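Local atomic coordinates of beta-d-glucoside glucohydrolase (Hypocrea jecorina, PDB entry 3ZYZ), a protein that probably hydrolyses terminal, non-reducing beta-D-glucosyl residues, releasing beta-D-glucose in the breakdown of cellulose. Residues Ala155-Tyr160 with Ala198-Ser203; Gln634-Tyr639 with Pro647-Arg652; Asn369-Asp374 with Ser384-Tyr389; Ile172-Asp177 with Asp549-Gly554. All coordinates share one frame; numbering follows the deposited sequence. Where two conformers were deposited one is given.

Contact 1: residues Ala155-Tyr160 with Ala198-Ser203. With BGC (beta-D-glucopyranose), chain D.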
# COMPACT_ATOMS: atom_id res chain seq x y z
N ALA A 155 13.39 -6.51 3.10
CA ALA A 155 12.33 -5.60 2.65
C ALA A 155 12.73 -4.16 2.96
O ALA A 155 13.60 -3.92 3.81
CB ALA A 155 11.00 -5.94 3.31
N THR A 156 12.09 -3.22 2.26
CA THR A 156 12.39 -1.81 2.42
C THR A 156 11.09 -1.02 2.58
O THR A 156 10.36 -0.81 1.61
CB THR A 156 13.17 -1.27 1.19
OG1 THR A 156 14.31 -2.09 0.98
CG2 THR A 156 13.64 0.17 1.40
N ALA A 157 10.81 -0.60 3.81
CA ALA A 157 9.67 0.28 4.08
C ALA A 157 9.95 1.66 3.47
O ALA A 157 10.95 2.30 3.83
CB ALA A 157 9.41 0.39 5.57
N LYS A 158 9.11 2.07 2.53
CA LYS A 158 9.23 3.39 1.90
C LYS A 158 7.85 4.08 1.82
O LYS A 158 6.84 3.40 1.92
CB LYS A 158 9.91 3.26 0.53
CG LYS A 158 9.07 2.56 -0.54
CD LYS A 158 9.86 2.31 -1.81
CE LYS A 158 8.93 2.03 -2.98
NZ LYS A 158 9.65 1.54 -4.19
N HIS A 159 7.76 5.41 1.69
CA HIS A 159 8.88 6.35 1.68
C HIS A 159 8.78 7.20 2.91
O HIS A 159 7.73 7.79 3.18
CB HIS A 159 8.82 7.28 0.48
CG HIS A 159 8.69 6.58 -0.83
ND1 HIS A 159 7.47 6.24 -1.37
CD2 HIS A 159 9.62 6.15 -1.71
CE1 HIS A 159 7.66 5.64 -2.53
NE2 HIS A 159 8.95 5.57 -2.76
N TYR A 160 9.90 7.30 3.62
CA TYR A 160 9.94 7.93 4.94
C TYR A 160 10.51 9.34 4.83
O TYR A 160 11.72 9.51 4.77
CB TYR A 160 10.79 7.05 5.87
CG TYR A 160 10.84 7.49 7.31
CD1 TYR A 160 9.82 7.15 8.20
CD2 TYR A 160 11.94 8.19 7.80
CE1 TYR A 160 9.87 7.54 9.52
CE2 TYR A 160 12.00 8.57 9.14
CZ TYR A 160 10.96 8.25 10.00
OH TYR A 160 11.01 8.63 11.32
N ALA A 198 14.01 -4.80 7.29
CA ALA A 198 15.48 -4.75 7.24
C ALA A 198 15.97 -3.36 6.94
O ALA A 198 17.04 -2.94 7.39
CB ALA A 198 16.00 -5.73 6.21
N SER A 199 15.17 -2.65 6.16
CA SER A 199 15.57 -1.34 5.67
C SER A 199 14.37 -0.40 5.59
O SER A 199 13.22 -0.84 5.53
CB SER A 199 16.24 -1.47 4.31
OG SER A 199 16.68 -0.22 3.83
N VAL A 200 14.67 0.89 5.61
CA VAL A 200 13.70 1.95 5.47
C VAL A 200 14.31 2.89 4.43
O VAL A 200 15.52 3.13 4.44
CB VAL A 200 13.46 2.68 6.79
CG1 VAL A 200 12.77 4.02 6.56
CG2 VAL A 200 12.62 1.79 7.77
N MET A 201 13.48 3.39 3.51
CA MET A 201 13.97 4.36 2.52
C MET A 201 13.48 5.78 2.81
O MET A 201 12.27 6.01 2.85
CB MET A 201 13.54 3.95 1.12
CG MET A 201 14.07 4.85 0.00
SD MET A 201 13.23 4.51 -1.56
CE MET A 201 13.81 2.85 -1.93
N CYS A 202 14.40 6.73 2.99
CA CYS A 202 13.99 8.13 3.25
C CYS A 202 13.56 8.82 1.96
O CYS A 202 14.08 8.51 0.90
CB CYS A 202 15.05 8.93 4.01
SG CYS A 202 16.73 8.88 3.37
N SER A 203 12.60 9.74 2.07
CA SER A 203 11.93 10.29 0.90
C SER A 203 12.65 11.48 0.24
O SER A 203 13.67 11.96 0.72
CB SER A 203 10.48 10.67 1.24
OG SER A 203 10.44 11.61 2.29
C2 BGC D . 11.21 5.94 -6.26
C3 BGC D . 11.39 4.77 -5.32
C4 BGC D . 12.12 3.67 -6.06
C5 BGC D . 13.46 4.19 -6.63
C6 BGC D . 14.24 3.12 -7.39
C1 BGC D . 12.54 6.37 -6.90
O1 BGC D . 12.30 7.35 -7.88
O2 BGC D . 10.62 6.98 -5.51
O3 BGC D . 10.10 4.34 -4.91
O4 BGC D . 12.30 2.56 -5.22
O5 BGC D . 13.21 5.28 -7.51
O6 BGC D . 13.58 2.86 -8.61
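Parallel neighbours in the sheet of the barrel-like N-terminal domain, strands 154-160 and 199-202 pair T156 with S199 and A157 with V200, and then slip by one residue in a beta bulge before Y160 meets C202. M201 is gripped on both sides of the slip: its N donates to A157 O at 2.8 Å, and its O accepts from Y160 N at 2.8 Å. Beyond the bulge S203 N reaches Y160 O from far above the carbonyl plane, 68° out of it. A cis peptide between K158 and H159 accompanies this irregularity, and the two side chains leave on the same side, where K158 CG sits 3.7 Å above the centre of the imidazole. M201 runs alongside both, its CB 3.7 Å from K158 CB and its SD 4.0 Å from H159 CD2. The trio lines a glucose-binding site of the glycoside hydrolase family 3 type. K158 extends beyond CG to place NZ 2.9 Å from O3 and 3.0 Å from O4 of the glucose, while L110 O takes a further bond from the ammonium. H159 NE2 meets the same O3 almost straight on, at 2.7 Å and 177°, its ring held from the other nitrogen by G115 O. V200 CG1 packs against Y160 CB, and the tyrosine hydroxyl bonds to T218 O.

Contact 2: residues Gln634-Tyr639 with Pro647-Arg652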
# COMPACT_ATOMS: atom_id res chain seq x y z
N GLN A 634 -15.52 -4.73 10.92
CA GLN A 634 -14.58 -3.68 11.31
C GLN A 634 -14.85 -3.13 12.70
O GLN A 634 -16.00 -2.92 13.08
CB GLN A 634 -14.61 -2.53 10.31
CG GLN A 634 -14.17 -2.92 8.90
CD GLN A 634 -14.93 -2.16 7.85
OE1 GLN A 634 -15.10 -0.95 7.92
NE2 GLN A 634 -15.40 -2.89 6.84
N LEU A 635 -13.78 -2.89 13.45
CA LEU A 635 -13.84 -2.22 14.74
C LEU A 635 -13.34 -0.78 14.65
O LEU A 635 -12.22 -0.51 14.22
CB LEU A 635 -13.04 -3.00 15.79
CG LEU A 635 -12.65 -2.33 17.11
CD1 LEU A 635 -13.82 -2.20 18.05
CD2 LEU A 635 -11.52 -3.10 17.79
N TYR A 636 -14.19 0.15 15.07
CA TYR A 636 -13.80 1.55 15.23
C TYR A 636 -13.83 1.96 16.71
O TYR A 636 -14.79 1.64 17.44
CB TYR A 636 -14.67 2.46 14.38
CG TYR A 636 -14.51 2.18 12.89
CD1 TYR A 636 -15.20 1.13 12.29
CD2 TYR A 636 -13.64 2.94 12.10
CE1 TYR A 636 -15.04 0.85 10.92
CE2 TYR A 636 -13.46 2.66 10.73
CZ TYR A 636 -14.17 1.61 10.15
OH TYR A 636 -14.03 1.32 8.81
N ILE A 637 -12.78 2.64 17.14
CA ILE A 637 -12.70 3.09 18.52
C ILE A 637 -12.85 4.62 18.60
O ILE A 637 -12.31 5.36 17.77
CB ILE A 637 -11.40 2.58 19.20
CG1 ILE A 637 -11.42 1.05 19.27
CG2 ILE A 637 -11.23 3.17 20.60
CD1 ILE A 637 -10.30 0.43 20.13
N THR A 638 -13.63 5.07 19.57
CA THR A 638 -13.74 6.49 19.91
C THR A 638 -13.04 6.68 21.25
O THR A 638 -13.40 6.05 22.26
CB THR A 638 -15.21 6.94 20.01
OG1 THR A 638 -15.86 6.68 18.75
CG2 THR A 638 -15.35 8.44 20.35
N TYR A 639 -12.01 7.53 21.26
CA TYR A 639 -11.26 7.79 22.49
C TYR A 639 -12.12 8.60 23.47
O TYR A 639 -13.08 9.24 23.03
CB TYR A 639 -9.96 8.53 22.14
CG TYR A 639 -8.85 7.62 21.61
CD1 TYR A 639 -9.13 6.49 20.83
CD2 TYR A 639 -7.51 7.90 21.89
CE1 TYR A 639 -8.10 5.66 20.36
CE2 TYR A 639 -6.48 7.08 21.42
CZ TYR A 639 -6.78 5.97 20.66
OH TYR A 639 -5.76 5.18 20.21
N PRO A 647 -9.80 12.10 16.06
CA PRO A 647 -10.97 11.91 15.19
C PRO A 647 -12.10 11.12 15.88
O PRO A 647 -11.81 10.32 16.78
CB PRO A 647 -10.40 11.11 14.02
CG PRO A 647 -8.98 11.57 13.92
CD PRO A 647 -8.54 11.85 15.33
N PRO A 648 -13.38 11.34 15.49
CA PRO A 648 -14.46 10.65 16.24
C PRO A 648 -14.36 9.13 16.18
O PRO A 648 -14.69 8.46 17.16
CB PRO A 648 -15.77 11.16 15.59
CG PRO A 648 -15.37 11.86 14.34
CD PRO A 648 -13.90 12.20 14.41
N LYS A 649 -13.89 8.59 15.05
CA LYS A 649 -13.75 7.15 14.85
C LYS A 649 -12.39 6.81 14.27
O LYS A 649 -11.94 7.46 13.32
CB LYS A 649 -14.83 6.62 13.88
CG LYS A 649 -16.15 6.18 14.52
CD LYS A 649 -17.17 5.73 13.45
CE LYS A 649 -17.77 6.94 12.72
NZ LYS A 649 -18.85 6.58 11.76
N GLN A 650 -11.75 5.77 14.80
CA GLN A 650 -10.48 5.28 14.26
C GLN A 650 -10.53 3.77 14.12
O GLN A 650 -10.86 3.06 15.06
CB GLN A 650 -9.31 5.68 15.17
CG GLN A 650 -9.05 7.19 15.32
CD GLN A 650 -7.71 7.46 16.01
OE1 GLN A 650 -6.69 7.68 15.34
NE2 GLN A 650 -7.69 7.40 17.34
N LEU A 651 -10.21 3.27 12.93
CA LEU A 651 -10.17 1.82 12.69
C LEU A 651 -9.11 1.21 13.60
O LEU A 651 -7.95 1.61 13.54
CB LEU A 651 -9.84 1.50 11.23
CG LEU A 651 -9.77 0.01 10.84
CD1 LEU A 651 -11.18 -0.58 10.67
CD2 LEU A 651 -8.96 -0.16 9.57
N ARG A 652 -9.53 0.28 14.46
CA ARG A 652 -8.59 -0.42 15.35
C ARG A 652 -8.71 -1.96 15.27
O ARG A 652 -8.29 -2.66 16.19
CB ARG A 652 -8.73 0.06 16.81
CG ARG A 652 -8.32 1.52 17.06
CD ARG A 652 -6.83 1.74 16.83
NE ARG A 652 -6.33 3.00 17.38
CZ ARG A 652 -5.81 3.99 16.66
NH1 ARG A 652 -5.71 3.87 15.33
NH2 ARG A 652 -5.37 5.09 17.26
O HOH W 1 -10.78 7.70 18.12
O HOH W 2 -12.18 9.85 19.36
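L651 lays its CD1 over one face of the Y636 ring, offset toward the rim and 3.7 Å above the plane, a CH-pi contact within a non-hydrogen-bonded antiparallel pair. The leucine reaches the ring because its CG stands anti to the backbone N (chi1 -180°); the phenol in turn is tethered by Y636 OH donating to Q634 OE1 at 2.7 Å. On the other side of the sheet, R652 crosses I637 at about a right angle, its CB 3.7 Å from I637 CD1. These pairs belong to the hairpin of strands 629-638 and 650-659, in the fibronectin type III-like domain. I637 and Q650 bond to each other through both backbone groups, and L635 O accepts from R652 N at 2.8 Å. Where the strands part, Y639 turns back: Q650 NE2 lies 3.5 Å above its ring, the amide inclined 60° to it, while R652 NH2 donates in its own guanidinium plane to Y639 OH at 3.0 Å. Y639 OH is also bonded to S677 O, and R652 NE to D675 O. T638 OG1 donates to P648 O at 2.7 Å, and one water links I637 O, P647 O and Q650 NE2.

Contact 3: residues Asn369-Asp374 with Ser384-Tyr389. With BGC (beta-D-glucopyranose), chain D.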
# COMPACT_ATOMS: atom_id res chain seq x y z
N ASN A 369 6.52 2.42 -21.33
CA ASN A 369 7.58 2.14 -20.35
C ASN A 369 7.20 2.54 -18.93
O ASN A 369 6.53 3.55 -18.72
CB ASN A 369 8.91 2.79 -20.73
CG ASN A 369 9.61 2.06 -21.87
OD1 ASN A 369 10.44 2.65 -22.56
ND2 ASN A 369 9.27 0.79 -22.07
N ASP A 370 7.64 1.74 -17.96
CA ASP A 370 7.23 1.90 -16.56
C ASP A 370 5.69 1.96 -16.44
O ASP A 370 5.16 2.60 -15.55
CB ASP A 370 7.86 3.16 -15.94
CG ASP A 370 9.38 3.16 -15.99
OD1 ASP A 370 10.02 2.09 -16.14
OD2 ASP A 370 9.96 4.25 -15.84
N LYS A 371 4.99 1.28 -17.35
CA LYS A 371 3.52 1.30 -17.40
C LYS A 371 2.92 2.72 -17.49
O LYS A 371 1.79 2.97 -17.03
CB LYS A 371 2.92 0.48 -16.24
CG LYS A 371 3.19 -1.02 -16.35
CD LYS A 371 2.76 -1.52 -17.73
CE LYS A 371 2.97 -3.01 -17.90
NZ LYS A 371 4.39 -3.39 -18.12
N GLY A 372 3.69 3.63 -18.09
CA GLY A 372 3.26 5.02 -18.31
C GLY A 372 2.26 5.19 -19.44
O GLY A 372 2.50 5.95 -20.39
N CYS A 373 1.15 4.46 -19.35
CA CYS A 373 0.01 4.63 -20.24
C CYS A 373 -1.23 3.98 -19.64
O CYS A 373 -1.13 3.00 -18.88
CB CYS A 373 0.28 4.07 -21.64
SG CYS A 373 0.21 2.25 -21.78
N ASP A 374 -2.38 4.57 -19.93
CA ASP A 374 -3.65 3.93 -19.67
C ASP A 374 -4.26 3.57 -21.02
O ASP A 374 -5.11 4.30 -21.55
CB ASP A 374 -4.57 4.84 -18.85
CG ASP A 374 -5.88 4.17 -18.49
OD1 ASP A 374 -5.97 2.93 -18.63
OD2 ASP A 374 -6.82 4.88 -18.08
N SER A 384 8.25 3.62 -10.91
CA SER A 384 9.18 2.62 -10.42
C SER A 384 8.47 1.41 -9.79
O SER A 384 9.07 0.33 -9.64
CB SER A 384 10.12 3.25 -9.39
OG SER A 384 9.44 3.54 -8.18
N GLY A 385 7.20 1.61 -9.43
CA GLY A 385 6.43 0.54 -8.81
C GLY A 385 5.66 -0.35 -9.77
O GLY A 385 4.91 -1.22 -9.34
N ALA A 386 5.86 -0.14 -11.08
CA ALA A 386 5.23 -0.98 -12.08
C ALA A 386 6.21 -2.07 -12.53
O ALA A 386 7.41 -1.93 -12.34
CB ALA A 386 4.77 -0.14 -13.24
N VAL A 387 5.69 -3.16 -13.10
CA VAL A 387 6.53 -4.26 -13.63
C VAL A 387 5.97 -4.76 -14.98
O VAL A 387 4.90 -4.32 -15.41
CB VAL A 387 6.64 -5.48 -12.67
CG1 VAL A 387 7.25 -5.10 -11.32
CG2 VAL A 387 5.28 -6.13 -12.48
N ASN A 388 6.67 -5.68 -15.61
CA ASN A 388 6.17 -6.29 -16.85
C ASN A 388 5.15 -7.37 -16.52
O ASN A 388 5.31 -8.09 -15.54
CB ASN A 388 7.31 -6.93 -17.64
CG ASN A 388 8.29 -5.91 -18.21
OD1 ASN A 388 9.51 -6.11 -18.15
ND2 ASN A 388 7.77 -4.82 -18.77
N TYR A 389 4.11 -7.46 -17.35
CA TYR A 389 3.15 -8.56 -17.26
C TYR A 389 3.69 -9.79 -17.97
O TYR A 389 4.16 -9.70 -19.10
CB TYR A 389 1.82 -8.17 -17.91
CG TYR A 389 1.12 -7.05 -17.19
CD1 TYR A 389 0.70 -7.19 -15.86
CD2 TYR A 389 0.87 -5.85 -17.84
CE1 TYR A 389 0.06 -6.17 -15.21
CE2 TYR A 389 0.22 -4.82 -17.20
CZ TYR A 389 -0.18 -4.99 -15.89
OH TYR A 389 -0.82 -3.97 -15.26
C2 BGC D . 11.21 5.94 -6.26
C3 BGC D . 11.39 4.77 -5.32
C4 BGC D . 12.12 3.67 -6.06
C5 BGC D . 13.46 4.19 -6.63
C6 BGC D . 14.24 3.12 -7.39
C1 BGC D . 12.54 6.37 -6.90
O1 BGC D . 12.30 7.35 -7.88
O2 BGC D . 10.62 6.98 -5.51
O3 BGC D . 10.10 4.34 -4.91
O4 BGC D . 12.30 2.56 -5.22
O5 BGC D . 13.21 5.28 -7.51
O6 BGC D . 13.58 2.86 -8.61
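K371 lies over the methyl group of A386, with both its CB and its CG 3.6 Å from A386 CB. The side chain does not run straight. It folds at chi2 (-52°) and again at chi4 (-76°), and this double bend carries the ammonium round the alanine to the backbone beyond. There K371 NZ donates to V387 O at 2.9 Å, approaching from above the carbonyl plane, 36° out of it. N364 OD1 is a second acceptor for the same ammonium and also takes the backbone N-H of Y389, which links the two segments through one shared asparagine. K371 CE meanwhile presses against Y389, coming within 3.4 Å of CE2 as the lysine chain and the ring pass each other aslant. The backbone beneath the lysine is tightly curled: D370 and K371 both adopt left-handed conformations, and an inverse gamma turn centred on G372 follows. C373, disulfide-bonded to C368, then leaves in an extended conformation. D370 O touches A386 CB at 3.6 Å, while its carboxylate makes a salt bridge with R67 and a hydrogen bond to Y443 OH. At the other end S384 receives a weak bond from O3 of the glucose, 3.4 Å from S384 OG, which also bonds to E441. Such a loop of the C-terminal domain, reaching across to a sugar held by the N-terminal barrel-like domain, is typical of family 3 glycoside hydrolases, whose active site lies between the two.

Contact 4: residues Ile172-Asp177 with Asp549-Gly554. With NAG (2-acetamido-2-deoxy-beta-D-glucopyranose), chain C.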
# COMPACT_ATOMS: atom_id res chain seq x y z
N ILE A 172 9.28 20.33 -2.26
CA ILE A 172 8.23 20.68 -1.29
C ILE A 172 8.61 20.29 0.14
O ILE A 172 9.24 19.25 0.36
CB ILE A 172 6.84 20.04 -1.68
CG1 ILE A 172 5.69 20.81 -1.02
CG2 ILE A 172 6.80 18.54 -1.34
CD1 ILE A 172 4.29 20.36 -1.45
N SER A 173 8.23 21.13 1.10
CA SER A 173 8.42 20.80 2.51
C SER A 173 7.06 20.42 3.10
O SER A 173 6.08 21.18 2.98
CB SER A 173 9.04 21.98 3.27
OG SER A 173 9.36 21.64 4.61
N SER A 174 6.99 19.24 3.71
CA SER A 174 5.79 18.80 4.45
C SER A 174 5.94 19.20 5.91
O SER A 174 6.85 18.73 6.57
CB SER A 174 5.63 17.29 4.35
OG SER A 174 5.32 16.87 3.03
N ASN A 175 5.05 20.06 6.40
CA ASN A 175 5.25 20.71 7.70
C ASN A 175 4.19 20.47 8.81
O ASN A 175 3.75 21.43 9.46
CB ASN A 175 5.40 22.23 7.50
CG ASN A 175 6.54 22.59 6.56
OD1 ASN A 175 7.48 21.81 6.36
ND2 ASN A 175 6.45 23.78 5.97
N PRO A 176 3.79 19.21 9.06
CA PRO A 176 2.72 19.02 10.05
C PRO A 176 3.20 19.25 11.48
O PRO A 176 4.41 19.33 11.71
CB PRO A 176 2.35 17.55 9.89
CG PRO A 176 3.62 16.89 9.49
CD PRO A 176 4.34 17.92 8.60
N ASP A 177 2.26 19.33 12.42
CA ASP A 177 2.62 19.35 13.83
C ASP A 177 3.19 17.99 14.24
O ASP A 177 3.06 16.99 13.51
CB ASP A 177 1.41 19.72 14.69
CG ASP A 177 0.29 18.70 14.58
OD1 ASP A 177 -0.29 18.55 13.48
OD2 ASP A 177 0.01 18.01 15.56
N ASP A 549 3.51 22.41 2.23
CA ASP A 549 2.22 21.88 2.67
C ASP A 549 2.23 21.91 4.19
O ASP A 549 2.99 21.19 4.82
CB ASP A 549 1.96 20.46 2.14
CG ASP A 549 0.59 19.91 2.55
OD1 ASP A 549 -0.13 20.55 3.36
OD2 ASP A 549 0.22 18.80 2.07
N SER A 550 1.39 22.76 4.77
CA SER A 550 1.37 22.95 6.21
C SER A 550 0.66 21.79 6.91
O SER A 550 0.64 21.73 8.16
CB SER A 550 0.71 24.30 6.55
OG SER A 550 -0.63 24.36 6.06
N PHE A 551 0.10 20.86 6.13
CA PHE A 551 -0.68 19.74 6.69
C PHE A 551 -1.63 20.23 7.78
O PHE A 551 -1.73 19.61 8.84
CB PHE A 551 0.24 18.67 7.29
CG PHE A 551 0.85 17.73 6.29
CD1 PHE A 551 1.70 18.19 5.29
CD2 PHE A 551 0.62 16.35 6.39
CE1 PHE A 551 2.28 17.31 4.36
CE2 PHE A 551 1.20 15.46 5.49
CZ PHE A 551 2.03 15.94 4.46
N SER A 552 -2.32 21.34 7.53
CA SER A 552 -3.14 21.96 8.56
C SER A 552 -4.35 21.10 8.97
O SER A 552 -4.93 21.31 10.03
CB SER A 552 -3.58 23.37 8.12
OG SER A 552 -4.33 23.32 6.92
N GLU A 553 -4.70 20.10 8.16
CA GLU A 553 -5.80 19.19 8.52
C GLU A 553 -5.43 18.30 9.71
O GLU A 553 -6.30 17.78 10.41
CB GLU A 553 -6.24 18.35 7.32
CG GLU A 553 -5.22 17.34 6.81
CD GLU A 553 -4.07 17.97 6.01
OE1 GLU A 553 -4.16 19.17 5.63
OE2 GLU A 553 -3.08 17.27 5.77
N GLY A 554 -4.12 18.12 9.93
CA GLY A 554 -3.62 17.30 11.01
C GLY A 554 -4.10 15.87 10.91
O GLY A 554 -3.99 15.24 9.86
C1 NAG C . 7.68 21.67 12.57
C2 NAG C . 6.39 22.47 12.73
C3 NAG C . 5.79 22.40 14.15
C4 NAG C . 5.83 20.98 14.72
C5 NAG C . 7.28 20.48 14.63
C6 NAG C . 7.49 19.11 15.26
C7 NAG C . 6.18 24.49 11.31
C8 NAG C . 6.60 25.93 11.15
N2 NAG C . 6.66 23.86 12.39
O3 NAG C . 4.46 22.88 14.17
O4 NAG C . 5.30 20.93 16.04
O5 NAG C . 7.62 20.43 13.26
O6 NAG C . 7.05 18.09 14.39
O7 NAG C . 5.44 23.97 10.48
O HOH W 3 -0.44 19.16 11.12
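A short parallel beta bridge between S174 and D549 joins two distant parts of the chain, extending a small mixed sheet from the family 3 N-terminal domain to the C-terminal domain. Backbone bonds define it: D549 N donates to S173 O at 2.9 Å, and D549 O accepts from N175 N at 2.8 Å. Within the second segment, D549 OD1 takes F551 N at 2.8 Å from above the carboxylate plane, forming an Asx turn, after which F551 to G554 make a type I turn. The other carboxylate oxygen, OD2, is salt-bridged to K119, which also pairs with E553.

Apolar and ring contacts centre on F551, which has a left-handed backbone conformation and points its side chain at the first segment. P176 and F551 lie side by side, CB to CB at 3.5 Å, and P176 CD hangs over one face of the ring near its rim. Farther along, S174 CB approaches F551 CE1 at 3.4 Å, with the serine hydroxyl bonded to L162 O. K119 adds a cation-pi contact to the same ring.

D177 occupies the N-cap of helix 178-194, its side chain capping a backbone N, and OD1 bonds to T180 OG1. An N-acetylglucosamine, probably the glycan of N208, lies alongside, its C4 3.7 Å from D177 CA.

In the fold
From the N terminus, strand 154-160 opens contact 1, and strand 173-174 opens contact 4 before contact 1 closes at 198-203, so the two cross. Contact 4 closes only at 549-554, across a loop of more than 370 residues that ties the family 3 N-terminal domain to the C-terminal domain. Contact 3 is nested inside that loop as a small closure between strand 348-352 and helix 395-404. It meets the same bound glucose as contact 1, their nearest atoms about 4 Å apart. Contact 2 follows in series, closing a hairpin in the fibronectin type III-like domain. Its nearest atoms lie about 7 Å from contact 4 but about 23 Å from contact 3.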